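Local coordinates for UPF0141 protein yjdB (PDB 4TN0) that probably transfers phosphoethanolamine groups in the periplasm, with a zinc-binding periplasmic domain of the alkaline phosphatase-like fold, and is required for polymyxin resistance and motility, at residues H15-L19 with L140-Q146; L22-A28 with F222-G228; V52-F58 with H252-W258; V93-V99 with L285-V291. All coordinates share one frame; numbering follows the deposited sequence.

Contact 1: residues H15-L19 with L140-Q146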
# COMPACT_ATOMS: atom_id res chain seq x y z
N HIS A 15 1.23 20.30 -15.49
CA HIS A 15 2.21 21.35 -15.27
C HIS A 15 3.58 20.65 -15.23
O HIS A 15 4.07 20.16 -16.26
CB HIS A 15 1.92 22.14 -13.98
CG HIS A 15 0.49 22.59 -13.83
ND1 HIS A 15 -0.58 21.74 -14.02
CD2 HIS A 15 -0.04 23.79 -13.52
CE1 HIS A 15 -1.70 22.39 -13.80
NE2 HIS A 15 -1.41 23.65 -13.52
N THR A 16 4.17 20.58 -14.03
CA THR A 16 5.37 19.75 -13.78
C THR A 16 5.13 18.30 -14.26
O THR A 16 3.99 17.84 -14.31
CB THR A 16 5.77 19.72 -12.27
OG1 THR A 16 5.77 21.04 -11.73
CG2 THR A 16 7.18 19.14 -12.08
N LYS A 17 6.18 17.58 -14.62
CA LYS A 17 5.97 16.21 -15.09
C LYS A 17 6.04 15.26 -13.88
O LYS A 17 7.04 15.22 -13.17
CB LYS A 17 7.00 15.87 -16.18
CG LYS A 17 6.95 16.86 -17.35
CD LYS A 17 6.84 16.22 -18.74
CE LYS A 17 6.83 17.30 -19.85
NZ LYS A 17 8.10 18.10 -20.03
N LYS A 18 4.95 14.52 -13.63
CA LYS A 18 4.79 13.76 -12.38
C LYS A 18 4.40 12.28 -12.56
O LYS A 18 3.62 11.92 -13.46
CB LYS A 18 3.75 14.44 -11.48
CG LYS A 18 4.19 15.72 -10.79
CD LYS A 18 3.03 16.33 -10.02
CE LYS A 18 3.50 17.40 -9.05
NZ LYS A 18 3.97 16.82 -7.75
N LEU A 19 4.96 11.42 -11.70
CA LEU A 19 4.60 10.00 -11.68
C LEU A 19 4.52 9.44 -10.26
O LEU A 19 5.55 9.30 -9.60
CB LEU A 19 5.60 9.18 -12.49
CG LEU A 19 5.45 7.65 -12.41
CD1 LEU A 19 4.05 7.22 -12.80
CD2 LEU A 19 6.51 6.95 -13.26
N LEU A 140 4.84 2.43 -18.67
CA LEU A 140 5.89 3.43 -18.54
C LEU A 140 6.30 4.01 -19.90
O LEU A 140 6.97 5.04 -19.97
CB LEU A 140 7.11 2.84 -17.81
CG LEU A 140 7.10 2.90 -16.27
CD1 LEU A 140 8.43 2.46 -15.68
CD2 LEU A 140 6.73 4.28 -15.76
N ASN A 141 5.90 3.33 -20.98
CA ASN A 141 6.15 3.82 -22.34
C ASN A 141 5.07 4.82 -22.76
O ASN A 141 5.36 5.82 -23.42
CB ASN A 141 6.24 2.65 -23.34
CG ASN A 141 7.55 1.85 -23.21
OD1 ASN A 141 8.56 2.37 -22.74
ND2 ASN A 141 7.51 0.58 -23.61
N HIS A 142 3.82 4.57 -22.34
CA HIS A 142 2.71 5.45 -22.70
C HIS A 142 2.25 6.35 -21.55
O HIS A 142 1.06 6.44 -21.26
CB HIS A 142 1.51 4.64 -23.20
CG HIS A 142 1.85 3.62 -24.25
ND1 HIS A 142 2.63 2.51 -23.99
CD2 HIS A 142 1.51 3.55 -25.55
CE1 HIS A 142 2.74 1.79 -25.09
NE2 HIS A 142 2.07 2.40 -26.06
N LEU A 143 3.20 7.06 -20.95
CA LEU A 143 2.89 8.00 -19.87
C LEU A 143 2.32 9.32 -20.41
O LEU A 143 2.48 9.64 -21.59
CB LEU A 143 4.15 8.29 -19.05
CG LEU A 143 4.76 7.20 -18.16
CD1 LEU A 143 5.82 7.81 -17.26
CD2 LEU A 143 3.69 6.48 -17.34
N SER A 144 1.64 10.07 -19.54
CA SER A 144 1.24 11.45 -19.80
C SER A 144 2.06 12.39 -18.93
O SER A 144 3.14 12.01 -18.46
CB SER A 144 -0.26 11.66 -19.54
OG SER A 144 -1.04 10.73 -20.27
N ASP A 145 1.56 13.59 -18.68
CA ASP A 145 2.34 14.58 -17.95
C ASP A 145 2.21 14.33 -16.45
O ASP A 145 3.17 14.53 -15.70
CB ASP A 145 1.90 16.02 -18.29
CG ASP A 145 2.03 16.36 -19.78
OD1 ASP A 145 2.03 15.45 -20.64
OD2 ASP A 145 2.12 17.57 -20.09
N GLN A 146 1.03 13.88 -16.03
CA GLN A 146 0.77 13.45 -14.64
C GLN A 146 0.11 12.07 -14.61
O GLN A 146 -0.95 11.85 -15.22
CB GLN A 146 -0.11 14.48 -13.92
CG GLN A 146 0.66 15.60 -13.24
CD GLN A 146 0.77 16.85 -14.10
OE1 GLN A 146 -0.03 17.09 -15.01
NE2 GLN A 146 1.78 17.66 -13.80
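Lys18 N donates to Asp145 O at 2.7 Å, and this straight bond, 170° at the hydrogen, is where the two segments first join as parallel strands. The same carbonyl also takes a CA-H...O contact from Lys17 CA. One residue on, Gln146 CA makes such a contact to Lys18 O at 3.4 Å, and the backbone bond between Lys18 and Asn147 carries the parallel pairing on. The side chains of Lys18 and Gln146 leave the sheet on a common face, and Lys18 CB sits 3.7 Å from Gln146 CG. The glutamine chain then bends at chi2 (95°), turning its amide back toward the backbone of His15 and Thr16; the model is too tight there for the amide's bonding to be read with confidence.

Leu19 makes the apolar part of the contact. With CG swung opposite the backbone N (chi1 173°), its CD2 methyl reaches across to Leu140 CD2 at 3.7 Å and to Leu143 CD1 at 4.1 Å. Both leucines meet it at about a right angle, so a single methyl bears on two residues of the loop.

Outside the pair, Lys18 NZ forms a salt bridge with Glu218 and a cation-pi contact with Tyr288, which draws the amine away from Gln146. Ser144 is tied down through its OG to Asp100 and through its carbonyl to the hydroxyl of Tyr217. The contact thus lies at the start of two neighbouring parallel strands, 18-24 and 146-152, where the loop leaving helix 133-139 enters the sheet; strand 218-224 flanks 18-24 on its other side.

Contact 2: residues L22-A28 with F222-G228; sequences LVVGETA and FYLSDHG
Glu26 OE2 and Asp226 OD2 come within 2.7 Å of each other because both bind the zinc ion, whose positive charge probably offsets the repulsion between the carboxylates; their planes stand 73° apart. His227 NE2 is a third ligand. Each ligand has a second-shell partner. Thr27 OG1 donates to Glu26 OE2, out of the carboxylate plane on its anti side, while Thr27 N gives a straight bond of 2.9 Å to the syn lone pair of Asp226 OD1. The histidine ring is set by ND1, which donates to Gly228 O at 2.7 Å exactly in the ring plane, and Asn107 holds the second oxygen of Glu26.

Behind the metal run two parallel strands. Val23 N bonds to Phe222 O, Leu224 N to Val23 O, and Gly25 N to Leu224 O at 2.7 Å, the last ending the ladder just before the ligands. Gly25 packs its CA 4.0 Å from Tyr223 CE2.

On one face Leu22 CD1 meets the edge of the Phe222 ring at CD2, 3.7 Å away. On the other, Val23 CG1 lies 3.8 Å from Tyr223 CD2, and helix 186-211 packs over both residues. Phosphothreonine Thr65 completes this zinc site; as in the alkaline phosphatase superfamily, the metal ligands of the two segments sit on loops at the C-terminal ends of adjacent parallel strands.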
# COMPACT_ATOMS: atom_id res chain seq x y z
N LEU A 22 1.53 3.94 -6.59
CA LEU A 22 0.90 3.59 -5.32
C LEU A 22 0.82 2.08 -5.20
O LEU A 22 0.14 1.42 -5.99
CB LEU A 22 -0.51 4.18 -5.24
CG LEU A 22 -1.34 3.89 -3.99
CD1 LEU A 22 -0.70 4.53 -2.76
CD2 LEU A 22 -2.74 4.41 -4.19
N VAL A 23 1.51 1.51 -4.24
CA VAL A 23 1.42 0.06 -4.12
C VAL A 23 0.55 -0.33 -2.92
O VAL A 23 0.91 -0.07 -1.77
CB VAL A 23 2.81 -0.59 -3.99
CG1 VAL A 23 2.65 -2.10 -3.89
CG2 VAL A 23 3.63 -0.26 -5.22
N VAL A 24 -0.61 -0.92 -3.22
CA VAL A 24 -1.51 -1.45 -2.20
C VAL A 24 -1.15 -2.90 -1.86
O VAL A 24 -1.35 -3.83 -2.65
CB VAL A 24 -2.99 -1.39 -2.64
CG1 VAL A 24 -3.90 -2.04 -1.59
CG2 VAL A 24 -3.39 0.04 -2.95
N GLY A 25 -0.60 -3.08 -0.67
CA GLY A 25 -0.18 -4.39 -0.22
C GLY A 25 -1.29 -5.29 0.30
O GLY A 25 -2.49 -5.06 0.08
N GLU A 26 -0.88 -6.35 0.96
CA GLU A 26 -1.83 -7.36 1.37
C GLU A 26 -1.26 -8.12 2.57
O GLU A 26 -0.20 -8.75 2.45
CB GLU A 26 -2.17 -8.30 0.21
CG GLU A 26 -3.04 -9.49 0.61
CD GLU A 26 -4.42 -9.05 1.04
OE1 GLU A 26 -5.31 -8.89 0.18
OE2 GLU A 26 -4.60 -8.81 2.26
N THR A 27 -1.95 -8.01 3.71
CA THR A 27 -1.73 -8.85 4.89
C THR A 27 -0.39 -8.55 5.62
O THR A 27 -0.09 -9.08 6.71
CB THR A 27 -1.86 -10.36 4.48
OG1 THR A 27 -3.19 -10.60 3.96
CG2 THR A 27 -1.60 -11.31 5.62
N ALA A 28 0.43 -7.68 5.03
CA ALA A 28 1.69 -7.32 5.69
C ALA A 28 1.46 -6.50 6.97
O ALA A 28 0.67 -5.54 6.98
CB ALA A 28 2.58 -6.56 4.73
N PHE A 222 4.67 5.13 -3.17
CA PHE A 222 4.04 4.99 -1.87
C PHE A 222 3.44 3.60 -1.75
O PHE A 222 2.64 3.17 -2.60
CB PHE A 222 2.96 6.05 -1.63
CG PHE A 222 2.47 6.08 -0.21
CD1 PHE A 222 3.36 6.25 0.84
CD2 PHE A 222 1.13 5.91 0.09
CE1 PHE A 222 2.93 6.24 2.15
CE2 PHE A 222 0.69 5.91 1.38
CZ PHE A 222 1.59 6.08 2.42
N TYR A 223 3.89 2.89 -0.71
CA TYR A 223 3.45 1.53 -0.41
C TYR A 223 2.81 1.44 0.98
O TYR A 223 3.40 1.90 1.96
CB TYR A 223 4.62 0.54 -0.50
CG TYR A 223 4.42 -0.77 0.26
CD1 TYR A 223 5.03 -0.97 1.49
CD2 TYR A 223 3.64 -1.81 -0.26
CE1 TYR A 223 4.87 -2.15 2.19
CE2 TYR A 223 3.47 -3.01 0.45
CZ TYR A 223 4.10 -3.17 1.67
OH TYR A 223 3.95 -4.33 2.40
N LEU A 224 1.63 0.83 1.05
CA LEU A 224 1.04 0.50 2.36
C LEU A 224 0.22 -0.79 2.27
O LEU A 224 -0.28 -1.16 1.21
CB LEU A 224 0.14 1.63 2.89
CG LEU A 224 -1.19 1.97 2.21
CD1 LEU A 224 -1.93 2.99 3.06
CD2 LEU A 224 -1.01 2.48 0.78
N SER A 225 0.08 -1.46 3.40
CA SER A 225 -0.68 -2.69 3.43
C SER A 225 -2.14 -2.38 3.71
O SER A 225 -2.44 -1.31 4.25
CB SER A 225 -0.12 -3.64 4.49
OG SER A 225 -0.74 -4.91 4.35
N ASP A 226 -3.04 -3.29 3.32
CA ASP A 226 -4.45 -3.14 3.66
C ASP A 226 -4.71 -3.41 5.15
O ASP A 226 -5.58 -2.77 5.74
CB ASP A 226 -5.35 -4.03 2.79
CG ASP A 226 -5.01 -5.52 2.89
OD1 ASP A 226 -3.94 -5.87 3.43
OD2 ASP A 226 -5.81 -6.35 2.39
N HIS A 227 -3.97 -4.34 5.76
CA HIS A 227 -4.11 -4.68 7.20
C HIS A 227 -2.99 -5.64 7.64
O HIS A 227 -2.14 -6.05 6.84
CB HIS A 227 -5.45 -5.34 7.49
CG HIS A 227 -5.72 -6.52 6.62
ND1 HIS A 227 -5.06 -7.72 6.78
CD2 HIS A 227 -6.55 -6.68 5.55
CE1 HIS A 227 -5.47 -8.57 5.85
NE2 HIS A 227 -6.38 -7.96 5.10
N GLY A 228 -2.96 -5.98 8.92
CA GLY A 228 -1.94 -6.86 9.43
C GLY A 228 -2.37 -8.31 9.35
O GLY A 228 -3.16 -8.69 8.50

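Contact 3: residues V52-F58 with H252-W258; sequences VVFFDNF and HIPAIFW
Phe58 lies across Ala255 and Ile253, on the antiparallel side of the mixed sheet of this alkaline phosphatase-like domain. From the backbone its CB passes 3.6 Å from Ile253 O. CG turns roughly opposite the backbone N (chi1 -151°), which lays the ring over the alanine: Ala255 CB stands 3.6 Å from the ring centroid and only 12° off its normal, a centred CH-pi contact. CD1 then meets Ile253 CD1 at 3.7 Å, at the ring edge, and CE1 is also near that methyl. At the tip, CZ still has Ala255 CB beneath it.

Strands 53-59 and 252-259 run antiparallel here. Val53 and Phe257 form a hydrogen-bonded pair with both bonds 2.9 Å long, N to O each way, and next to them Phe54 and Ile256 form a non-hydrogen-bonded pair. Beyond these Phe55 N reaches Ala255 O. The chain turns a corner at Asp56 and Asn57 before Phe58 rejoins the partner strand.

The two faces are filled differently. Phe54 has Ile256 CG1 and Pro254 CB at its ring edge, and Val52 packs on Ile256 CG2; helix 186-211 covers Val52 and Ile256. On the opposite face Phe55 CE1 lies alongside Phe257 CB, with helix 264-271 over Val53 and Phe257.

Just past the corner, Phe58 O accepts two bonds, from opposite faces of its plane: Ile253 N donates at 3.0 Å, and His252 ND1 at 3.2 Å, the carbonyl oxygen lying nearly in the imidazole plane.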
# COMPACT_ATOMS: atom_id res chain seq x y z
N VAL A 52 14.64 4.33 1.83
CA VAL A 52 13.23 4.66 1.84
C VAL A 52 12.80 5.19 3.20
O VAL A 52 13.46 4.91 4.20
CB VAL A 52 12.39 3.42 1.46
CG1 VAL A 52 12.78 2.91 0.08
CG2 VAL A 52 12.55 2.30 2.50
N VAL A 53 11.72 5.97 3.23
CA VAL A 53 11.15 6.44 4.50
C VAL A 53 10.10 5.46 5.00
O VAL A 53 9.21 5.06 4.24
CB VAL A 53 10.51 7.85 4.36
CG1 VAL A 53 9.85 8.26 5.65
CG2 VAL A 53 11.55 8.87 3.96
N PHE A 54 10.21 5.07 6.27
CA PHE A 54 9.29 4.11 6.87
C PHE A 54 8.47 4.70 8.02
O PHE A 54 9.02 5.11 9.04
CB PHE A 54 10.06 2.89 7.37
CG PHE A 54 9.21 1.88 8.11
CD1 PHE A 54 8.42 0.98 7.41
CD2 PHE A 54 9.20 1.84 9.48
CE1 PHE A 54 7.64 0.04 8.09
CE2 PHE A 54 8.42 0.92 10.16
CZ PHE A 54 7.64 0.02 9.46
N PHE A 55 7.16 4.70 7.84
CA PHE A 55 6.23 5.17 8.86
C PHE A 55 6.02 4.10 9.93
O PHE A 55 5.42 3.05 9.68
CB PHE A 55 4.91 5.54 8.20
CG PHE A 55 5.03 6.70 7.26
CD1 PHE A 55 5.56 6.53 5.99
CD2 PHE A 55 4.62 7.97 7.65
CE1 PHE A 55 5.68 7.60 5.13
CE2 PHE A 55 4.74 9.03 6.78
CZ PHE A 55 5.27 8.84 5.53
N ASP A 56 6.52 4.36 11.13
CA ASP A 56 6.53 3.31 12.14
C ASP A 56 5.31 3.33 13.03
O ASP A 56 5.19 2.52 13.93
CB ASP A 56 7.81 3.40 12.98
CG ASP A 56 8.11 4.80 13.44
OD1 ASP A 56 7.37 5.31 14.31
OD2 ASP A 56 9.07 5.40 12.90
N ASN A 57 4.38 4.24 12.77
CA ASN A 57 3.18 4.38 13.59
C ASN A 57 1.92 4.54 12.75
O ASN A 57 1.07 5.38 13.01
CB ASN A 57 3.36 5.57 14.54
CG ASN A 57 2.37 5.56 15.69
OD1 ASN A 57 1.79 4.52 16.02
ND2 ASN A 57 2.17 6.71 16.31
N PHE A 58 1.79 3.69 11.74
CA PHE A 58 0.77 3.77 10.71
C PHE A 58 -0.27 2.69 10.94
O PHE A 58 0.08 1.51 11.10
CB PHE A 58 1.44 3.61 9.35
CG PHE A 58 0.74 4.30 8.23
CD1 PHE A 58 -0.22 3.65 7.48
CD2 PHE A 58 1.08 5.60 7.88
CE1 PHE A 58 -0.84 4.28 6.42
CE2 PHE A 58 0.46 6.24 6.83
CZ PHE A 58 -0.50 5.59 6.10
N HIS A 252 -1.71 -2.52 12.87
CA HIS A 252 -0.46 -1.78 12.72
C HIS A 252 0.28 -2.26 11.46
O HIS A 252 0.84 -3.37 11.43
CB HIS A 252 0.40 -1.97 13.98
CG HIS A 252 1.66 -1.15 14.01
ND1 HIS A 252 1.89 -0.10 13.15
CD2 HIS A 252 2.76 -1.24 14.81
CE1 HIS A 252 3.08 0.43 13.41
NE2 HIS A 252 3.62 -0.25 14.41
N ILE A 253 0.27 -1.41 10.43
CA ILE A 253 0.77 -1.76 9.11
C ILE A 253 2.01 -0.96 8.74
O ILE A 253 2.23 0.13 9.27
CB ILE A 253 -0.29 -1.50 8.00
CG1 ILE A 253 -0.92 -0.12 8.20
CG2 ILE A 253 -1.35 -2.59 7.98
CD1 ILE A 253 -1.80 0.34 7.06
N PRO A 254 2.79 -1.48 7.78
CA PRO A 254 3.89 -0.70 7.23
C PRO A 254 3.40 0.36 6.24
O PRO A 254 2.41 0.16 5.53
CB PRO A 254 4.72 -1.76 6.50
CG PRO A 254 3.68 -2.70 6.01
CD PRO A 254 2.73 -2.82 7.17
N ALA A 255 4.11 1.47 6.20
CA ALA A 255 3.96 2.42 5.12
C ALA A 255 5.36 2.88 4.74
O ALA A 255 6.19 3.16 5.61
CB ALA A 255 3.07 3.59 5.52
N ILE A 256 5.62 2.88 3.43
CA ILE A 256 6.94 3.19 2.89
C ILE A 256 6.84 4.22 1.77
O ILE A 256 6.04 4.06 0.84
CB ILE A 256 7.62 1.92 2.35
CG1 ILE A 256 8.05 1.00 3.49
CG2 ILE A 256 8.82 2.27 1.46
CD1 ILE A 256 8.49 -0.40 2.99
N PHE A 257 7.67 5.26 1.84
CA PHE A 257 7.70 6.28 0.78
C PHE A 257 9.07 6.47 0.18
O PHE A 257 10.09 6.45 0.88
CB PHE A 257 7.20 7.63 1.29
CG PHE A 257 7.26 8.73 0.25
CD1 PHE A 257 6.34 8.78 -0.79
CD2 PHE A 257 8.24 9.71 0.31
CE1 PHE A 257 6.39 9.78 -1.74
CE2 PHE A 257 8.30 10.71 -0.65
CZ PHE A 257 7.38 10.74 -1.67
N TRP A 258 9.10 6.64 -1.13
CA TRP A 258 10.33 7.00 -1.81
C TRP A 258 10.03 8.00 -2.92
O TRP A 258 9.00 7.92 -3.59
CB TRP A 258 11.03 5.77 -2.37
CG TRP A 258 12.27 6.10 -3.14
CD1 TRP A 258 13.54 6.16 -2.65
CD2 TRP A 258 12.37 6.41 -4.53
NE1 TRP A 258 14.42 6.49 -3.65
CE2 TRP A 258 13.72 6.65 -4.81
CE3 TRP A 258 11.44 6.51 -5.57
CZ2 TRP A 258 14.17 6.98 -6.09
CZ3 TRP A 258 11.88 6.84 -6.83
CH2 TRP A 258 13.24 7.07 -7.08

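Contact 4: residues V93-V99 with L285-V291; sequences VLYKTGV and LLGYFNV
Both helices, 90-96 and 281-288, end here in Schellman motifs, with Gly98 and Asn290 as the positive-phi C-prime residues, and the residues that follow them face each other. In the first, Val99 N returns to Leu94 O at 2.9 Å and Gly98 N to Tyr95 O. In the second, Leu286 O is held by two donors, Phe289 N and Val291 N, arriving from opposite faces of its plane.

These reversals aim the residues after each helix inward. Val99 CG1, placed opposite the backbone N by chi1 of -172°, lies over one face of the Phe289 ring in a CH-pi contact, 3.8 Å from the centroid and 25° off the normal. It is displaced toward the CD1-CE1 side of the ring. Tyr288 CD1 covers the opposite face, so the phenyl group is clamped between its sequence neighbour and the valine.

Leu94 is the hub. Its CD2 methyl meets Phe289 CD2 at 3.8 Å and Val291 CG2 at 4.0 Å, and it also sits against the carbonyl of Leu285. Val93 CG1 presses on Leu286 CD2 at 3.6 Å, the two side chains crossing at about a right angle. Thr97 contributes its methyl rather than its hydroxyl, CG2 lying 3.8 Å from Val291 CG2.

Leu94, Leu285 and Phe289 also rest on Ile148 of strand 146-152, and Leu285 and Phe289 on Leu20 of strand 18-24. The arrangement is apolar packing of two helix C-termini against one face of the parallel part of the central mixed sheet, the layering expected of an alpha/beta domain.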
# COMPACT_ATOMS: atom_id res chain seq x y z
N VAL A 93 -11.67 11.05 -8.41
CA VAL A 93 -11.34 12.46 -8.37
C VAL A 93 -10.13 12.77 -9.23
O VAL A 93 -10.15 13.72 -10.00
CB VAL A 93 -11.11 12.96 -6.94
CG1 VAL A 93 -10.72 14.44 -6.96
CG2 VAL A 93 -12.37 12.76 -6.13
N LEU A 94 -9.09 11.94 -9.15
CA LEU A 94 -7.91 12.17 -9.98
C LEU A 94 -8.23 11.98 -11.45
O LEU A 94 -7.73 12.72 -12.30
CB LEU A 94 -6.77 11.25 -9.58
CG LEU A 94 -6.24 11.34 -8.16
CD1 LEU A 94 -5.24 10.21 -7.95
CD2 LEU A 94 -5.59 12.67 -7.92
N TYR A 95 -9.08 11.00 -11.77
CA TYR A 95 -9.43 10.72 -13.16
C TYR A 95 -10.25 11.84 -13.79
O TYR A 95 -9.99 12.25 -14.91
CB TYR A 95 -10.23 9.42 -13.26
CG TYR A 95 -10.76 9.10 -14.65
CD1 TYR A 95 -10.04 8.29 -15.53
CD2 TYR A 95 -11.99 9.60 -15.09
CE1 TYR A 95 -10.53 7.98 -16.79
CE2 TYR A 95 -12.48 9.30 -16.34
CZ TYR A 95 -11.75 8.50 -17.19
OH TYR A 95 -12.25 8.20 -18.45
N LYS A 96 -11.25 12.32 -13.06
CA LYS A 96 -12.14 13.33 -13.59
C LYS A 96 -11.44 14.68 -13.66
O LYS A 96 -11.92 15.61 -14.30
CB LYS A 96 -13.42 13.40 -12.75
CG LYS A 96 -13.30 14.11 -11.43
CD LYS A 96 -14.61 14.04 -10.67
CE LYS A 96 -14.57 14.93 -9.44
NZ LYS A 96 -15.79 14.70 -8.63
N THR A 97 -10.27 14.75 -13.02
CA THR A 97 -9.49 15.97 -12.91
C THR A 97 -8.30 15.88 -13.90
O THR A 97 -7.38 16.70 -13.92
CB THR A 97 -9.11 16.16 -11.42
OG1 THR A 97 -10.21 16.76 -10.73
CG2 THR A 97 -7.98 17.03 -11.23
N GLY A 98 -8.36 14.87 -14.77
CA GLY A 98 -7.45 14.78 -15.89
C GLY A 98 -6.15 14.04 -15.66
O GLY A 98 -5.32 13.95 -16.56
N VAL A 99 -5.93 13.53 -14.44
CA VAL A 99 -4.74 12.73 -14.15
C VAL A 99 -4.79 11.38 -14.87
O VAL A 99 -5.84 10.76 -14.97
CB VAL A 99 -4.59 12.51 -12.65
CG1 VAL A 99 -3.26 11.85 -12.33
CG2 VAL A 99 -4.72 13.83 -11.92
N LEU A 285 -3.33 11.74 -1.75
CA LEU A 285 -3.48 11.45 -3.18
C LEU A 285 -3.99 12.67 -3.96
O LEU A 285 -3.59 12.90 -5.11
CB LEU A 285 -4.41 10.26 -3.37
CG LEU A 285 -3.88 8.85 -3.07
CD1 LEU A 285 -4.99 7.87 -3.39
CD2 LEU A 285 -2.64 8.49 -3.88
N LEU A 286 -4.89 13.44 -3.36
CA LEU A 286 -5.34 14.66 -4.01
C LEU A 286 -4.17 15.64 -4.03
O LEU A 286 -3.79 16.15 -5.08
CB LEU A 286 -6.54 15.26 -3.28
CG LEU A 286 -7.84 14.48 -3.31
CD1 LEU A 286 -9.01 15.40 -3.01
CD2 LEU A 286 -8.02 13.82 -4.65
N GLY A 287 -3.57 15.86 -2.85
CA GLY A 287 -2.46 16.78 -2.71
C GLY A 287 -1.30 16.54 -3.65
O GLY A 287 -0.60 17.47 -4.05
N TYR A 288 -1.09 15.28 -4.03
CA TYR A 288 0.08 14.94 -4.82
C TYR A 288 -0.05 15.49 -6.23
O TYR A 288 0.95 15.88 -6.83
CB TYR A 288 0.29 13.43 -4.89
CG TYR A 288 1.65 13.08 -5.44
CD1 TYR A 288 1.85 12.90 -6.81
CD2 TYR A 288 2.75 12.94 -4.59
CE1 TYR A 288 3.09 12.60 -7.32
CE2 TYR A 288 4.00 12.64 -5.09
CZ TYR A 288 4.16 12.47 -6.46
OH TYR A 288 5.40 12.17 -6.96
N PHE A 289 -1.27 15.51 -6.75
CA PHE A 289 -1.47 16.02 -8.10
C PHE A 289 -2.06 17.44 -8.05
O PHE A 289 -2.58 17.93 -9.05
CB PHE A 289 -2.35 15.07 -8.90
CG PHE A 289 -1.71 13.75 -9.14
CD1 PHE A 289 -0.95 13.53 -10.27
CD2 PHE A 289 -1.82 12.74 -8.20
CE1 PHE A 289 -0.33 12.31 -10.48
CE2 PHE A 289 -1.21 11.52 -8.41
CZ PHE A 289 -0.46 11.31 -9.55
N ASN A 290 -1.89 18.09 -6.90
CA ASN A 290 -2.34 19.46 -6.66
C ASN A 290 -3.82 19.70 -6.98
O ASN A 290 -4.17 20.71 -7.59
CB ASN A 290 -1.50 20.45 -7.48
CG ASN A 290 -0.02 20.38 -7.14
OD1 ASN A 290 0.81 19.97 -7.96
ND2 ASN A 290 0.31 20.75 -5.91
N VAL A 291 -4.68 18.76 -6.60
CA VAL A 291 -6.11 18.93 -6.87
C VAL A 291 -6.69 20.00 -5.95
O VAL A 291 -6.58 19.90 -4.72
CB VAL A 291 -6.90 17.60 -6.71
CG1 VAL A 291 -8.40 17.86 -6.83
CG2 VAL A 291 -6.47 16.59 -7.76

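Contacts 1, 2 and 3 belong to one mixed sheet. Contacts 1 and 2 share strand 18-24, at its opposite ends, with centres about 24 Å apart; contact 2 holds three of the four zinc ligands. Contact 3 continues the sheet from there: Tyr223 O and Ile256 N, 2.8 Å apart, probably form a hydrogen bond, and the contact centres are about 10 Å apart. Ile253 of contact 3 brings its side chain within about 9 Å of the metal. Contact 4 packs beside contact 1, where Phe289 CD1 meets Gln146 CB at 3.9 Å, and touches contact 2 through Leu285 CD2 and Leu22 CD2, 4.1 Å apart.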